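Local coordinates for protein 2-hydroxyisobutyryl-CoA synthetase (Aquincola tertiaricarbonis, PDB 6HDY) that belongs to the ANL superfamily of AMP-binding enzymes, pairing a large N-terminal domain with a small, separately folded C-terminal domain, at residues A[416-421]-A[453-458]; A[397-402]-A[467-472]; A[15-20]-A[51-56]. All coordinates share one frame; numbering follows the deposited sequence.

Contact 1: residues A[416-421]-A[453-458]; sequences RVEPSE and ELVAPN
Charge pairing marks one end of this strand pair, where Arg416 and Glu453 run side by side and point the same way. Arg416 NE donates to Glu453 OE2 over 2.7 Å, in the plane of the guanidinium and on the syn side of the carboxylate; NH2 adds only a weak bond to the same oxygen. A bend at chi3 (89°) turns the guanidinium so that Val455 CG1 lies over one of its faces, 3.5 Å from Arg416 NH2.

Main-chain bonding is that of two parallel strands. Val417 N donates to Glu453 O at 2.9 Å, and Val455 N returns a bond to Val417 O. Strand 450-454 is an outer strand of the mixed sheet in the C-terminal domain, and 413-419 is its inner neighbour. Helix 474-486 packs on the Arg416 and Glu453 side, whereas helix 428-446 covers Val417 and Leu454.

Toward the far end of the contact, carboxylates take over. Glu418 OE1 accepts a weak bond from Asn458 N (2.9 Å), while its OE2 is held by Ile460 N and a salt bridge to Arg462. Glu421 OE1 takes Asn458 ND2 at 3.2 Å, an almost straight bond that arrives from above the carboxylate plane, the amide standing nearly perpendicular to it.

Apolar contact runs alongside: Pro419 packs its CD toward Leu454 CD2 (4.3 Å) and its CG toward Pro457 CG, while Glu418 CG meets Val455 CG2 at 3.7 Å.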
loop_
_atom_site.group_PDB
_atom_site.type_symbol
_atom_site.label_atom_id
_atom_site.label_comp_id
_atom_site.label_asym_id
_atom_site.label_seq_id
_atom_site.Cartn_x
_atom_site.Cartn_y
_atom_site.Cartn_z
ATOM N N ARG A 416 25.081 -22.074 5.529
ATOM C CA ARG A 416 24.781 -21.714 6.917
ATOM C C ARG A 416 23.336 -22.167 7.039
ATOM O O ARG A 416 22.464 -21.596 6.381
ATOM C CB ARG A 416 24.915 -20.198 7.197
ATOM C CG ARG A 416 26.338 -19.627 7.000
ATOM C CD ARG A 416 26.473 -18.263 7.669
ATOM N NE ARG A 416 26.905 -18.422 9.059
ATOM C CZ ARG A 416 26.754 -17.526 10.033
ATOM N NH1 ARG A 416 26.153 -16.364 9.792
ATOM N NH2 ARG A 416 27.187 -17.793 11.261
ATOM N N VAL A 417 23.094 -23.272 7.773
ATOM C CA VAL A 417 21.761 -23.867 7.867
ATOM C C VAL A 417 21.197 -23.856 9.297
ATOM O O VAL A 417 21.890 -24.205 10.260
ATOM C CB VAL A 417 21.749 -25.299 7.247
ATOM C CG1 VAL A 417 20.377 -25.954 7.350
ATOM C CG2 VAL A 417 22.224 -25.285 5.794
ATOM N N GLU A 418 19.932 -23.461 9.418
ATOM C CA GLU A 418 19.228 -23.494 10.687
ATOM C C GLU A 418 18.650 -24.898 10.925
ATOM O O GLU A 418 17.960 -25.420 10.046
ATOM C CB GLU A 418 18.052 -22.494 10.690
ATOM C CG GLU A 418 18.292 -21.225 11.485
ATOM C CD GLU A 418 17.103 -20.290 11.547
ATOM O OE1 GLU A 418 15.967 -20.782 11.747
ATOM O OE2 GLU A 418 17.315 -19.058 11.480
ATOM N N PRO A 419 18.885 -25.512 12.108
ATOM C CA PRO A 419 18.152 -26.750 12.451
ATOM C C PRO A 419 16.799 -26.339 13.082
ATOM O O PRO A 419 16.624 -25.174 13.465
ATOM C CB PRO A 419 19.033 -27.371 13.528
ATOM C CG PRO A 419 19.616 -26.166 14.247
ATOM C CD PRO A 419 19.704 -25.034 13.248
ATOM N N SER A 420 15.865 -27.282 13.253
ATOM C CA SER A 420 14.598 -26.979 13.927
ATOM C C SER A 420 14.827 -26.874 15.449
ATOM O O SER A 420 15.833 -27.395 15.967
ATOM C CB SER A 420 13.550 -28.045 13.626
ATOM O OG SER A 420 13.947 -29.314 14.114
ATOM N N GLU A 421 13.913 -26.172 16.153
ATOM C CA GLU A 421 13.985 -26.029 17.613
ATOM C C GLU A 421 13.985 -27.409 18.339
ATOM O O GLU A 421 14.694 -27.562 19.345
ATOM C CB GLU A 421 12.850 -25.143 18.142
ATOM C CG GLU A 421 13.081 -23.668 17.874
ATOM C CD GLU A 421 11.833 -22.821 17.981
ATOM O OE1 GLU A 421 11.267 -22.457 16.925
ATOM O OE2 GLU A 421 11.406 -22.539 19.125
ATOM N N GLU A 453 27.542 -25.167 8.141
ATOM C CA GLU A 453 27.741 -24.580 9.460
ATOM C C GLU A 453 26.314 -24.400 10.016
ATOM O O GLU A 453 25.467 -23.834 9.316
ATOM C CB GLU A 453 28.444 -23.207 9.379
ATOM C CG GLU A 453 28.752 -22.623 10.756
ATOM C CD GLU A 453 28.856 -21.114 10.887
ATOM O OE1 GLU A 453 29.274 -20.644 11.971
ATOM O OE2 GLU A 453 28.499 -20.397 9.927
ATOM N N LEU A 454 26.032 -24.910 11.231
ATOM C CA LEU A 454 24.709 -24.701 11.817
ATOM C C LEU A 454 24.694 -23.375 12.542
ATOM O O LEU A 454 25.685 -23.004 13.191
ATOM C CB LEU A 454 24.300 -25.795 12.830
ATOM C CG LEU A 454 23.999 -27.208 12.328
ATOM C CD1 LEU A 454 23.664 -28.113 13.491
ATOM C CD2 LEU A 454 22.872 -27.219 11.302
ATOM N N VAL A 455 23.559 -22.669 12.451
ATOM C CA VAL A 455 23.317 -21.430 13.180
ATOM C C VAL A 455 22.144 -21.696 14.147
ATOM O O VAL A 455 21.421 -22.681 13.983
ATOM C CB VAL A 455 23.091 -20.175 12.289
ATOM C CG1 VAL A 455 24.357 -19.795 11.521
ATOM C CG2 VAL A 455 21.885 -20.332 11.356
ATOM N N ALA A 456 21.975 -20.821 15.151
ATOM C CA ALA A 456 20.936 -20.929 16.159
ATOM C C ALA A 456 19.544 -20.894 15.521
ATOM O O ALA A 456 19.339 -20.143 14.576
ATOM C CB ALA A 456 21.072 -19.785 17.162
ATOM N N PRO A 457 18.561 -21.685 16.005
ATOM C CA PRO A 457 17.202 -21.582 15.436
ATOM C C PRO A 457 16.657 -20.139 15.469
ATOM O O PRO A 457 16.911 -19.397 16.421
ATOM C CB PRO A 457 16.385 -22.518 16.350
ATOM C CG PRO A 457 17.387 -23.484 16.879
ATOM C CD PRO A 457 18.604 -22.670 17.115
ATOM N N ASN A 458 15.952 -19.726 14.399
ATOM C CA ASN A 458 15.333 -18.397 14.229
ATOM C C ASN A 458 16.337 -17.208 14.273
ATOM O O ASN A 458 15.925 -16.066 14.499
ATOM C CB ASN A 458 14.163 -18.187 15.224
ATOM C CG ASN A 458 13.249 -19.392 15.345
ATOM O OD1 ASN A 458 12.737 -19.916 14.347
ATOM N ND2 ASN A 458 13.072 -19.897 16.564
#

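Contact 2: residues A[397-402]-A[467-472]; sequences GGEHRI and ARRVID
Arg469 grips the carboxylate of Glu399 side-on, one nitrogen to each oxygen. Its NE reaches Glu399 OE1 at 2.8 Å in a nearly straight bond (174°) on the syn side, and NH2 reaches Glu399 OE2, also at 2.8 Å, from above the carboxylate plane. Both acceptors lie at the edge of the guanidinium, whose plane is turned 28° from that of the carboxylate.

The aliphatic part of Arg469 works as well. Extended from CG to NE, it carries CD over one face of the His400 ring, 3.6 Å from the centroid, in a CH-pi contact. His400 is itself fixed by a hydrogen bond between its ND1 and Tyr396 OH.

In the next shell, Glu399 OE1 also accepts from His400 N, which arrives from the same face of the carboxylate as Arg469 NE, and Arg401 NH2 forms a salt bridge to that oxygen at 3.1 Å. The shared carboxylate probably offsets the approach of the two arginines, whose Arg401 NH2 and Arg469 NE stand 4.1 Å apart. Bends at chi2 and chi3 fold Arg401 back toward Glu399, leaving its CD against Ile471 CD1.

Parallel backbone pairing sets this register: Ile402 N donates to Arg469 O, and Ile471 N to Ile402 O, both at 2.8 Å. Short strand 470-471 thereby forms one margin of the C-terminal domain's mixed sheet, beside strand 399-403, which has 413-419 as its other neighbour; helix 383-391 packs against His400 and Val470.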
loop_
_atom_site.group_PDB
_atom_site.type_symbol
_atom_site.label_atom_id
_atom_site.label_comp_id
_atom_site.label_asym_id
_atom_site.label_seq_id
_atom_site.Cartn_x
_atom_site.Cartn_y
_atom_site.Cartn_z
ATOM N N GLY A 397 15.311 -26.143 9.797
ATOM C CA GLY A 397 14.692 -25.055 10.558
ATOM C C GLY A 397 13.922 -23.973 9.821
ATOM O O GLY A 397 13.306 -23.119 10.471
ATOM N N GLY A 398 13.936 -23.998 8.485
ATOM C CA GLY A 398 13.185 -23.025 7.693
ATOM C C GLY A 398 13.996 -21.916 7.055
ATOM O O GLY A 398 13.462 -21.167 6.241
ATOM N N GLU A 399 15.283 -21.794 7.416
ATOM C CA GLU A 399 16.180 -20.795 6.840
ATOM C C GLU A 399 17.577 -21.304 6.653
ATOM O O GLU A 399 18.012 -22.249 7.341
ATOM C CB GLU A 399 16.191 -19.452 7.607
ATOM C CG GLU A 399 15.185 -18.421 7.080
ATOM C CD GLU A 399 15.234 -18.076 5.603
ATOM O OE1 GLU A 399 16.301 -18.250 4.968
ATOM O OE2 GLU A 399 14.198 -17.616 5.078
ATOM N N HIS A 400 18.268 -20.689 5.676
ATOM C CA HIS A 400 19.656 -20.972 5.306
ATOM C C HIS A 400 20.200 -19.802 4.494
ATOM O O HIS A 400 19.426 -18.952 4.031
ATOM C CB HIS A 400 19.774 -22.292 4.510
ATOM C CG HIS A 400 19.226 -22.223 3.115
ATOM N ND1 HIS A 400 17.883 -22.426 2.856
ATOM C CD2 HIS A 400 19.866 -21.988 1.941
ATOM C CE1 HIS A 400 17.748 -22.318 1.543
ATOM N NE2 HIS A 400 18.909 -22.046 0.952
ATOM N N ARG A 401 21.525 -19.763 4.337
ATOM C CA ARG A 401 22.251 -18.816 3.501
ATOM C C ARG A 401 23.254 -19.632 2.694
ATOM O O ARG A 401 23.769 -20.655 3.170
ATOM C CB ARG A 401 23.010 -17.751 4.318
ATOM C CG ARG A 401 22.168 -16.698 5.061
ATOM C CD ARG A 401 21.562 -15.599 4.189
ATOM N NE ARG A 401 20.172 -15.932 3.949
ATOM C CZ ARG A 401 19.131 -15.270 4.432
ATOM N NH1 ARG A 401 19.300 -14.120 5.070
ATOM N NH2 ARG A 401 17.915 -15.735 4.254
ATOM N N ILE A 402 23.501 -19.199 1.459
ATOM C CA ILE A 402 24.508 -19.774 0.571
ATOM C C ILE A 402 25.607 -18.705 0.523
ATOM O O ILE A 402 25.297 -17.537 0.277
ATOM C CB ILE A 402 23.947 -20.114 -0.832
ATOM C CG1 ILE A 402 22.645 -20.936 -0.745
ATOM C CG2 ILE A 402 24.995 -20.806 -1.692
ATOM C CD1 ILE A 402 21.748 -20.783 -1.966
ATOM N N ALA A 467 13.183 -13.586 -0.750
ATOM C CA ALA A 467 14.301 -14.139 0.001
ATOM C C ALA A 467 15.641 -13.984 -0.769
ATOM O O ALA A 467 15.775 -14.471 -1.895
ATOM C CB ALA A 467 14.034 -15.601 0.329
ATOM N N ARG A 468 16.615 -13.285 -0.155
ATOM C CA ARG A 468 17.954 -13.083 -0.732
ATOM C C ARG A 468 18.910 -13.955 0.088
ATOM O O ARG A 468 19.437 -13.521 1.119
ATOM C CB ARG A 468 18.371 -11.594 -0.729
ATOM C CG ARG A 468 17.281 -10.575 -1.119
ATOM C CD ARG A 468 16.950 -10.533 -2.605
ATOM N NE ARG A 468 16.094 -9.383 -2.923
ATOM C CZ ARG A 468 15.415 -9.226 -4.059
ATOM N NH1 ARG A 468 15.463 -10.157 -5.006
ATOM N NH2 ARG A 468 14.675 -8.143 -4.252
ATOM N N ARG A 469 19.055 -15.218 -0.331
ATOM C CA ARG A 469 19.836 -16.212 0.424
ATOM C C ARG A 469 21.295 -16.324 0.007
ATOM O O ARG A 469 22.074 -16.942 0.727
ATOM C CB ARG A 469 19.153 -17.594 0.408
ATOM C CG ARG A 469 17.863 -17.562 1.207
ATOM C CD ARG A 469 17.261 -18.927 1.439
ATOM N NE ARG A 469 16.034 -18.799 2.229
ATOM C CZ ARG A 469 14.806 -18.845 1.730
ATOM N NH1 ARG A 469 14.615 -19.072 0.437
ATOM N NH2 ARG A 469 13.757 -18.682 2.521
ATOM N N VAL A 470 21.681 -15.704 -1.120
ATOM C CA VAL A 470 23.069 -15.765 -1.564
ATOM C C VAL A 470 23.853 -14.549 -1.083
ATOM O O VAL A 470 23.428 -13.409 -1.294
ATOM C CB VAL A 470 23.204 -16.021 -3.080
ATOM C CG1 VAL A 470 24.667 -15.982 -3.511
ATOM C CG2 VAL A 470 22.583 -17.358 -3.454
ATOM N N ILE A 471 24.978 -14.817 -0.390
ATOM C CA ILE A 471 25.941 -13.829 0.093
ATOM C C ILE A 471 27.145 -14.079 -0.807
ATOM O O ILE A 471 27.798 -15.116 -0.671
ATOM C CB ILE A 471 26.273 -13.985 1.608
ATOM C CG1 ILE A 471 24.995 -14.005 2.469
ATOM C CG2 ILE A 471 27.217 -12.864 2.068
ATOM C CD1 ILE A 471 25.175 -14.691 3.828
ATOM N N ASP A 472 27.370 -13.176 -1.785
ATOM C CA ASP A 472 28.389 -13.287 -2.830
ATOM C C ASP A 472 29.735 -12.562 -2.506
ATOM O O ASP A 472 30.555 -12.372 -3.402
ATOM C CB ASP A 472 27.775 -12.812 -4.171
ATOM C CG ASP A 472 28.739 -12.663 -5.341
ATOM O OD1 ASP A 472 29.372 -13.673 -5.722
ATOM O OD2 ASP A 472 28.919 -11.523 -5.821
#

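Contact 3: residues A[15-20]-A[51-56]; sequences WNFPVE and LGRLQQ
An irregular N-terminal segment is fastened here to helix 43-64 chiefly through an arginine layered between an aromatic ring and the chain that carries it. Arg53 lays its guanidinium on the indole of Trp15, with centres 3.8 Å apart and planes 23° from parallel. Its NH2 sits over the middle of the indole, 3.4 Å from Trp15 CD2, while CZ stands above the six-membered ring in a cation-pi contact. On the opposite face lie Phe17 CB, 3.4 Å from Arg53 NE, and the main chain of Asn16.

The arginine chain leaves the helix with CG trans to its own N (chi1 179°), then bends at chi2 and chi3, which brings the guanidinium into this slot. One helical turn on, Gln56 steadies its rotation: Arg53 NE donates to Gln56 OE1 at 3.2 Å, within the guanidinium plane but from above the plane of the amide. Arg53 NH1 binds Leu330 O in a loop beyond the two segments.

Two waters complete the join. One accepts from both Asn16 N and Arg53 NH1, the latter at 2.8 Å. The other donates to Asn16 OD1 and accepts from Phe17 N and Gln56 NE2, linking the loop to the helix. The ring of Phe17 meets Tyr60 edge-to-face.

No direct hydrogen bond crosses between the segments, so the attachment rests on stacking, cation-pi attraction and water bridges; with both faces covered and NE and NH1 hydrogen-bonded, the Arg53 cation is probably stabilised in part by the indole and by the oxygens around it.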
loop_
_atom_site.group_PDB
_atom_site.type_symbol
_atom_site.label_atom_id
_atom_site.label_comp_id
_atom_site.label_asym_id
_atom_site.label_seq_id
_atom_site.Cartn_x
_atom_site.Cartn_y
_atom_site.Cartn_z
ATOM N N TRP A 15 -12.049 -9.639 -28.155
ATOM C CA TRP A 15 -10.769 -9.618 -28.851
ATOM C C TRP A 15 -10.653 -8.357 -29.683
ATOM O O TRP A 15 -11.200 -8.280 -30.774
ATOM C CB TRP A 15 -10.590 -10.886 -29.698
ATOM C CG TRP A 15 -9.209 -11.087 -30.256
ATOM C CD1 TRP A 15 -8.860 -11.149 -31.574
ATOM C CD2 TRP A 15 -8.001 -11.301 -29.510
ATOM N NE1 TRP A 15 -7.506 -11.368 -31.697
ATOM C CE2 TRP A 15 -6.955 -11.474 -30.446
ATOM C CE3 TRP A 15 -7.697 -11.363 -28.137
ATOM C CZ2 TRP A 15 -5.632 -11.710 -30.055
ATOM C CZ3 TRP A 15 -6.384 -11.570 -27.752
ATOM C CH2 TRP A 15 -5.368 -11.750 -28.702
ATOM N N ASN A 16 -9.964 -7.347 -29.145
ATOM C CA ASN A 16 -9.789 -6.063 -29.815
ATOM C C ASN A 16 -8.535 -5.359 -29.316
ATOM O O ASN A 16 -8.176 -5.489 -28.138
ATOM C CB ASN A 16 -11.026 -5.168 -29.542
ATOM C CG ASN A 16 -11.229 -3.996 -30.476
ATOM O OD1 ASN A 16 -10.988 -4.068 -31.691
ATOM N ND2 ASN A 16 -11.772 -2.908 -29.936
ATOM N N PHE A 17 -7.880 -4.596 -30.218
ATOM C CA PHE A 17 -6.750 -3.748 -29.859
ATOM C C PHE A 17 -7.006 -2.322 -30.343
ATOM O O PHE A 17 -7.169 -2.125 -31.551
ATOM C CB PHE A 17 -5.382 -4.242 -30.346
ATOM C CG PHE A 17 -4.228 -3.452 -29.743
ATOM C CD1 PHE A 17 -3.752 -2.295 -30.360
ATOM C CD2 PHE A 17 -3.637 -3.854 -28.547
ATOM C CE1 PHE A 17 -2.696 -1.569 -29.805
ATOM C CE2 PHE A 17 -2.568 -3.138 -28.005
ATOM C CZ PHE A 17 -2.114 -1.990 -28.630
ATOM N N PRO A 18 -6.978 -1.306 -29.434
ATOM C CA PRO A 18 -6.804 -1.393 -27.965
ATOM C C PRO A 18 -7.981 -2.122 -27.314
ATOM O O PRO A 18 -9.109 -1.982 -27.769
ATOM C CB PRO A 18 -6.768 0.088 -27.524
ATOM C CG PRO A 18 -6.461 0.866 -28.768
ATOM C CD PRO A 18 -7.170 0.091 -29.855
ATOM N N VAL A 19 -7.719 -2.917 -26.276
ATOM C CA VAL A 19 -8.754 -3.686 -25.576
ATOM C C VAL A 19 -9.691 -2.745 -24.747
ATOM O O VAL A 19 -9.290 -1.647 -24.373
ATOM C CB VAL A 19 -8.105 -4.839 -24.760
ATOM C CG1 VAL A 19 -7.585 -4.344 -23.408
ATOM C CG2 VAL A 19 -9.052 -6.023 -24.603
ATOM N N GLU A 20 -10.937 -3.176 -24.513
ATOM C CA GLU A 20 -11.972 -2.402 -23.837
ATOM C C GLU A 20 -13.019 -3.324 -23.215
ATOM O O GLU A 20 -14.148 -3.429 -23.712
ATOM C CB GLU A 20 -12.646 -1.455 -24.858
ATOM C CG GLU A 20 -12.423 0.010 -24.519
ATOM C CD GLU A 20 -13.672 0.871 -24.458
ATOM O OE1 GLU A 20 -13.855 1.574 -23.439
ATOM O OE2 GLU A 20 -14.472 0.834 -25.422
ATOM N N LEU A 51 -0.712 -13.828 -33.807
ATOM C CA LEU A 51 0.110 -13.267 -34.883
ATOM C C LEU A 51 -0.559 -12.010 -35.442
ATOM O O LEU A 51 0.133 -11.026 -35.710
ATOM C CB LEU A 51 0.343 -14.320 -35.992
ATOM C CG LEU A 51 0.909 -13.834 -37.350
ATOM C CD1 LEU A 51 2.324 -13.244 -37.193
ATOM C CD2 LEU A 51 0.866 -14.945 -38.401
ATOM N N GLY A 52 -1.889 -12.064 -35.597
ATOM C CA GLY A 52 -2.710 -10.948 -36.056
ATOM C C GLY A 52 -2.583 -9.763 -35.120
ATOM O O GLY A 52 -2.342 -8.636 -35.561
ATOM N N ARG A 53 -2.680 -10.033 -33.809
ATOM C CA ARG A 53 -2.539 -9.021 -32.758
ATOM C C ARG A 53 -1.113 -8.454 -32.724
ATOM O O ARG A 53 -0.929 -7.254 -32.536
ATOM C CB ARG A 53 -2.897 -9.619 -31.380
ATOM C CG ARG A 53 -2.740 -8.620 -30.204
ATOM C CD ARG A 53 -3.527 -7.312 -30.355
ATOM N NE ARG A 53 -4.937 -7.554 -30.665
ATOM C CZ ARG A 53 -5.852 -7.871 -29.757
ATOM N NH1 ARG A 53 -5.527 -7.932 -28.467
ATOM N NH2 ARG A 53 -7.100 -8.105 -30.124
ATOM N N LEU A 54 -0.123 -9.345 -32.874
ATOM C CA LEU A 54 1.312 -9.066 -32.884
ATOM C C LEU A 54 1.618 -8.026 -33.949
ATOM O O LEU A 54 2.379 -7.098 -33.692
ATOM C CB LEU A 54 2.069 -10.385 -33.160
ATOM C CG LEU A 54 3.085 -10.923 -32.138
ATOM C CD1 LEU A 54 2.924 -10.357 -30.738
ATOM C CD2 LEU A 54 3.131 -12.439 -32.139
ATOM N N GLN A 55 0.953 -8.129 -35.104
ATOM C CA GLN A 55 1.078 -7.195 -36.219
ATOM C C GLN A 55 0.513 -5.820 -35.829
ATOM O O GLN A 55 1.164 -4.798 -36.067
ATOM C CB GLN A 55 0.371 -7.749 -37.468
ATOM C CG GLN A 55 1.060 -8.997 -38.029
ATOM C CD GLN A 55 0.179 -9.770 -38.984
ATOM O OE1 GLN A 55 -1.003 -10.018 -38.726
ATOM N NE2 GLN A 55 0.746 -10.193 -40.100
ATOM N N GLN A 56 -0.678 -5.814 -35.181
ATOM C CA GLN A 56 -1.351 -4.613 -34.684
ATOM C C GLN A 56 -0.447 -3.892 -33.668
ATOM O O GLN A 56 -0.220 -2.703 -33.815
ATOM C CB GLN A 56 -2.698 -4.967 -34.015
ATOM C CG GLN A 56 -3.801 -5.456 -34.926
ATOM C CD GLN A 56 -5.101 -5.682 -34.173
ATOM O OE1 GLN A 56 -5.422 -6.819 -33.785
ATOM N NE2 GLN A 56 -5.903 -4.615 -33.995
HETATM O O HOH W 1 -7.894 -8.162 -27.020
HETATM O O HOH W 2 -8.857 -5.183 -32.983
#

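Contacts 1 and 2 are two seams of one sheet, their centres about 11 Å apart. Strand 413-419 of contact 1 and strand 399-403 of contact 2 are neighbours in it: Arg416 O lies 2.9 Å from Arg401 N and Glu418 O lies 2.8 Å from Gly397 N, both probable hydrogen bonds. Along the chain, the segments of contact 1 fall between those of contact 2. Contact 2 is near the bound ligands: the side chain of Arg468 is about 7 Å from [[(2R,3S,4R,5R)-5-(6-aminopurin-9-yl)-3,4-bis(oxidanyl)oxolan-2-yl]methoxy-oxidanyl-phosphoryl] (3S)-3-oxidanylbutanoate and about 10 Å from (3S)-3-hydroxybutanoic acid. Contact 3, on the opposite side of the chain's centre, touches neither; its centre is about 43 Å from that of contact 2 and about 53 Å from that of contact 1.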